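Local coordinates for ABC transporter, periplasmic substrate-binding protein (Vibrio cholerae O1 biovar eltor, PDB 1TWY), which probably binds phosphate in the periplasm and delivers it to an ABC-type importer in the inner membrane, at residues 108-113 with 194-198; 155-159 with 202-206. One frame throughout, in Å; residues are numbered along the deposited sequence.

Contact 1 (108-113 with 194-198); sequences VVNQAN and VNHNT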
loop_
_atom_site.group_PDB
_atom_site.type_symbol
_atom_site.label_atom_id
_atom_site.label_comp_id
_atom_site.label_asym_id
_atom_site.label_seq_id
_atom_site.Cartn_x
_atom_site.Cartn_y
_atom_site.Cartn_z
ATOM N N VAL A 108 5.833 -13.632 -0.084
ATOM C CA VAL A 108 6.076 -14.634 -1.055
ATOM C C VAL A 108 7.364 -15.389 -0.771
ATOM O O VAL A 108 8.350 -14.760 -0.393
ATOM C CB VAL A 108 6.003 -14.092 -2.471
ATOM C CG1 VAL A 108 4.546 -13.665 -2.775
ATOM C CG2 VAL A 108 6.918 -12.964 -2.750
ATOM N N VAL A 109 7.340 -16.706 -0.947
ATOM C CA VAL A 109 8.497 -17.556 -0.869
ATOM C C VAL A 109 8.632 -18.437 -2.091
ATOM O O VAL A 109 7.677 -18.526 -2.894
ATOM C CB VAL A 109 8.442 -18.478 0.405
ATOM C CG1 VAL A 109 8.395 -17.550 1.675
ATOM C CG2 VAL A 109 7.235 -19.452 0.453
ATOM N N ASN A 110 9.759 -19.089 -2.207
ATOM C CA ASN A 110 9.989 -20.006 -3.355
ATOM C C ASN A 110 9.070 -21.229 -3.190
ATOM O O ASN A 110 8.766 -21.699 -2.067
ATOM C CB ASN A 110 11.437 -20.471 -3.340
ATOM C CG ASN A 110 11.776 -21.295 -4.534
ATOM O OD1 ASN A 110 11.521 -22.531 -4.538
ATOM N ND2 ASN A 110 12.408 -20.690 -5.515
ATOM N N GLN A 111 8.496 -21.679 -4.339
ATOM C CA GLN A 111 7.630 -22.858 -4.320
ATOM C C GLN A 111 8.138 -24.060 -3.477
ATOM O O GLN A 111 7.302 -24.776 -2.969
ATOM C CB GLN A 111 7.398 -23.408 -5.713
ATOM C CG GLN A 111 6.169 -24.290 -5.845
ATOM C CD GLN A 111 4.871 -23.613 -5.316
ATOM O OE1 GLN A 111 4.419 -22.636 -5.870
ATOM N NE2 GLN A 111 4.330 -24.153 -4.247
ATOM N N ALA A 112 9.430 -24.266 -3.434
ATOM C CA ALA A 112 10.024 -25.359 -2.712
ATOM C C ALA A 112 9.990 -25.172 -1.211
ATOM O O ALA A 112 10.097 -26.139 -0.437
ATOM C CB ALA A 112 11.389 -25.616 -3.185
ATOM N N ASN A 113 9.875 -23.940 -0.769
ATOM C CA ASN A 113 9.897 -23.689 0.677
ATOM C C ASN A 113 8.679 -24.289 1.394
ATOM O O ASN A 113 7.550 -24.021 1.102
ATOM C CB ASN A 113 10.044 -22.207 0.866
ATOM C CG ASN A 113 10.336 -21.799 2.280
ATOM O OD1 ASN A 113 9.935 -22.487 3.246
ATOM N ND2 ASN A 113 10.924 -20.587 2.413
ATOM N N VAL A 194 12.553 -14.386 -6.213
ATOM C CA VAL A 194 12.018 -15.410 -5.342
ATOM C C VAL A 194 11.955 -16.749 -6.067
ATOM O O VAL A 194 12.248 -17.793 -5.552
ATOM C CB VAL A 194 10.723 -14.968 -4.629
ATOM C CG1 VAL A 194 10.036 -16.059 -3.887
ATOM C CG2 VAL A 194 10.980 -13.855 -3.670
ATOM N N ASN A 195 11.382 -16.737 -7.304
ATOM C CA ASN A 195 11.250 -17.925 -8.156
ATOM C C ASN A 195 12.506 -18.709 -8.420
ATOM O O ASN A 195 12.523 -19.876 -8.515
ATOM C CB ASN A 195 10.587 -17.503 -9.488
ATOM C CG ASN A 195 10.540 -18.626 -10.450
ATOM O OD1 ASN A 195 11.455 -18.823 -11.181
ATOM N ND2 ASN A 195 9.449 -19.399 -10.440
ATOM N N HIS A 196 13.604 -17.998 -8.388
ATOM C CA HIS A 196 14.924 -18.560 -8.687
ATOM C C HIS A 196 15.840 -18.820 -7.494
ATOM O O HIS A 196 16.938 -19.334 -7.710
ATOM C CB HIS A 196 15.644 -17.661 -9.667
ATOM C CG HIS A 196 15.254 -17.864 -11.069
ATOM N ND1 HIS A 196 15.204 -16.844 -11.965
ATOM C CD2 HIS A 196 14.914 -18.974 -11.761
ATOM C CE1 HIS A 196 14.864 -17.307 -13.156
ATOM N NE2 HIS A 196 14.714 -18.589 -13.067
ATOM N N ASN A 197 15.338 -18.541 -6.283
ATOM C CA ASN A 197 16.127 -18.704 -5.063
ATOM C C ASN A 197 15.310 -19.294 -3.987
ATOM O O ASN A 197 14.531 -18.614 -3.338
ATOM C CB ASN A 197 16.804 -17.354 -4.685
ATOM C CG ASN A 197 17.702 -16.849 -5.714
ATOM O OD1 ASN A 197 18.882 -17.278 -5.742
ATOM N ND2 ASN A 197 17.202 -15.963 -6.605
ATOM N N THR A 198 15.526 -20.572 -3.717
ATOM C CA THR A 198 14.860 -21.339 -2.653
ATOM C C THR A 198 14.895 -20.649 -1.264
ATOM O O THR A 198 13.996 -20.798 -0.483
ATOM C CB THR A 198 15.452 -22.755 -2.498
ATOM O OG1 THR A 198 16.845 -22.720 -2.365
ATOM C CG2 THR A 198 15.233 -23.595 -3.777
HETATM O O HOH W 1 11.782 -19.328 -0.079
#
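N110 reaches with its carboxamide to the end of helix 187-196, where carbonyls of the last turn lack the following helical N-H groups as partners. Its ND2 gives a hydrogen bond to V194 O (2.9 Å, N-H...O angle 159°), arriving in the carbonyl plane, and the same oxygen also accepts, at the longer 3.3 Å, from N197 N. With CG anti to the backbone N (chi1 -175°), the amide extends from the strand end toward the helix. The other half of the amide turns back to its own segment: N110 OD1 accepts from A112 N at 2.9 Å in an Asx turn, inside the type I turn from N110 to N113. Asparagine suits this place because one flat group offers a donor outward and an acceptor inward, and the two bonds together fix its rotation.

A water joins the segments a second time, accepting from N110 N and N113 ND2 and donating to T198 O (2.7 Å).

Van der Waals packing fills in around these bonds. V194 CG1 presses on the backbone at V109 C (3.3 Å), and V194 CG2 meets V108 CG2 at 4.3 Å in an apolar pair. T198 lies alongside N110, with T198 CG2 3.9 Å from N110 OD1, while its hydroxyl bonds to Q142.

The contact thus joins the end of strand 96-109 to the end of helix 187-196; V109 pairs with K214 of strand 214-218, and V194 also packs on A200 of strand 200-205.

Contact 2 (155-159 with 202-206); sequences TRYSF and GFISI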
loop_
_atom_site.group_PDB
_atom_site.type_symbol
_atom_site.label_atom_id
_atom_site.label_comp_id
_atom_site.label_asym_id
_atom_site.label_seq_id
_atom_site.Cartn_x
_atom_site.Cartn_y
_atom_site.Cartn_z
ATOM N N THR A 155 5.361 0.600 -1.697
ATOM C CA THR A 155 5.058 -0.692 -1.199
ATOM C C THR A 155 5.972 -1.017 -0.004
ATOM O O THR A 155 5.506 -1.509 1.017
ATOM C CB THR A 155 5.299 -1.654 -2.335
ATOM O OG1 THR A 155 4.291 -1.380 -3.332
ATOM C CG2 THR A 155 5.054 -3.035 -1.908
ATOM N N ARG A 156 7.207 -0.656 -0.186
ATOM C CA ARG A 156 8.225 -0.835 0.943
ATOM C C ARG A 156 7.814 -0.023 2.158
ATOM O O ARG A 156 7.881 -0.550 3.309
ATOM C CB ARG A 156 9.582 -0.494 0.542
ATOM C CG ARG A 156 10.578 -0.771 1.643
ATOM C CD ARG A 156 11.931 -0.376 1.204
ATOM N NE ARG A 156 12.886 -0.409 2.259
ATOM C CZ ARG A 156 14.225 -0.334 2.114
ATOM N NH1 ARG A 156 14.896 -0.336 0.930
ATOM N NH2 ARG A 156 14.928 -0.339 3.247
ATOM N N TYR A 157 7.399 1.229 1.956
ATOM C CA TYR A 157 7.060 2.083 3.076
ATOM C C TYR A 157 5.888 1.475 3.843
ATOM O O TYR A 157 5.906 1.414 5.066
ATOM C CB TYR A 157 6.719 3.494 2.530
ATOM C CG TYR A 157 6.315 4.371 3.643
ATOM C CD1 TYR A 157 4.988 4.315 4.103
ATOM C CD2 TYR A 157 7.222 5.209 4.265
ATOM C CE1 TYR A 157 4.597 5.063 5.165
ATOM C CE2 TYR A 157 6.802 6.007 5.347
ATOM C CZ TYR A 157 5.488 5.891 5.778
ATOM O OH TYR A 157 4.978 6.635 6.816
ATOM N N SER A 158 4.849 1.037 3.149
ATOM C CA SER A 158 3.673 0.410 3.786
ATOM C C SER A 158 4.058 -0.893 4.429
ATOM O O SER A 158 3.616 -1.130 5.477
ATOM C CB SER A 158 2.634 0.219 2.745
ATOM O OG SER A 158 2.223 1.476 2.223
ATOM N N PHE A 159 4.899 -1.700 3.826
ATOM C CA PHE A 159 5.278 -2.999 4.464
ATOM C C PHE A 159 5.998 -2.707 5.823
ATOM O O PHE A 159 5.690 -3.305 6.834
ATOM C CB PHE A 159 6.216 -3.753 3.553
ATOM C CG PHE A 159 6.855 -4.985 4.153
ATOM C CD1 PHE A 159 6.158 -6.146 4.239
ATOM C CD2 PHE A 159 8.192 -4.953 4.672
ATOM C CE1 PHE A 159 6.692 -7.270 4.901
ATOM C CE2 PHE A 159 8.743 -6.141 5.228
ATOM C CZ PHE A 159 7.929 -7.251 5.328
ATOM N N GLY A 202 10.161 -12.424 0.224
ATOM C CA GLY A 202 9.900 -11.072 -0.163
ATOM C C GLY A 202 8.421 -10.729 -0.038
ATOM O O GLY A 202 7.658 -11.474 0.535
ATOM N N PHE A 203 8.087 -9.532 -0.495
ATOM C CA PHE A 203 6.680 -8.983 -0.446
ATOM C C PHE A 203 6.383 -8.370 -1.809
ATOM O O PHE A 203 7.258 -7.780 -2.475
ATOM C CB PHE A 203 6.441 -8.033 0.690
ATOM C CG PHE A 203 7.335 -6.874 0.744
ATOM C CD1 PHE A 203 8.563 -6.950 1.390
ATOM C CD2 PHE A 203 7.021 -5.702 0.075
ATOM C CE1 PHE A 203 9.457 -5.914 1.374
ATOM C CE2 PHE A 203 7.959 -4.641 0.064
ATOM C CZ PHE A 203 9.163 -4.764 0.761
ATOM N N ILE A 204 5.142 -8.457 -2.215
ATOM C CA ILE A 204 4.638 -7.901 -3.488
ATOM C C ILE A 204 3.198 -7.469 -3.269
ATOM O O ILE A 204 2.492 -7.895 -2.352
ATOM C CB ILE A 204 4.633 -8.925 -4.606
ATOM C CG1 ILE A 204 3.783 -10.210 -4.313
ATOM C CG2 ILE A 204 6.072 -9.358 -5.054
ATOM C CD1 ILE A 204 3.813 -11.168 -5.572
ATOM N N SER A 205 2.744 -6.552 -4.103
ATOM C CA SER A 205 1.320 -6.222 -4.142
ATOM C C SER A 205 0.476 -7.493 -4.380
ATOM O O SER A 205 0.822 -8.364 -5.169
ATOM C CB SER A 205 1.029 -5.266 -5.305
ATOM O OG SER A 205 2.042 -4.256 -5.488
ATOM N N ILE A 206 -0.648 -7.624 -3.649
ATOM C CA ILE A 206 -1.384 -8.844 -3.657
ATOM C C ILE A 206 -1.915 -9.208 -5.046
ATOM O O ILE A 206 -1.909 -10.392 -5.430
ATOM C CB ILE A 206 -2.519 -8.749 -2.583
ATOM C CG1 ILE A 206 -3.101 -10.104 -2.357
ATOM C CG2 ILE A 206 -3.621 -7.684 -3.033
ATOM C CD1 ILE A 206 -3.839 -10.156 -1.068
#
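F159 and F203 lay their rings on one another in an offset stack, nearly parallel (7° between planes) with centroids 4.1 Å apart. F203 CD1 sits over the middle of the F159 ring, and F159 CG over the middle of the F203 ring. The overlap extends to the F159 methylene, whose CB makes a CH-pi contact over the F203 face, 4.0 Å from the centroid. F203 holds CG between its backbone N and carbonyl carbon (chi1 57°), carrying the ring off the strand beneath the helix. Phenylalanine suits both places, a flat apolar group filling the buried interface, where L105 and I107 of the neighbouring strand 96-109 also touch F159.

Two aliphatic contacts add to the F203 side of the stack. T155 CG2 meets the F203 edge in the ring plane, 3.9 Å from F203 CE2. R156 touches the ring with CA and CB, while its charged end leads away to E160 and the carbonyl of R149. The hydroxyl of S205 bonds to N187.

The axes of segments 155-159 and 202-205 pass 9.4 Å apart, their directions 116° from each other. Such packing of a helix on a sheet through apolar side chains is characteristic of the alpha/beta lobes of periplasmic binding proteins.

From the N terminus, the chain first meets contact 1 at the end of strand 96-109, then contact 2 at helix 154-163. It returns to contact 1 at the end of helix 187-196 and to contact 2 on strand 200-205. The segments therefore alternate, and the two closures, over 80 and 42 intervening residues, cross rather than nest. Their centres are about 17 Å apart, yet they meet directly: V108 N probably bonds to G202 O (2.9 Å), and V108 CG1 packs on I204 CD1 (3.8 Å). Strands 96-109 and 200-205 are antiparallel neighbours in one sheet, to which the contacts tie helices 187-196 and 154-163.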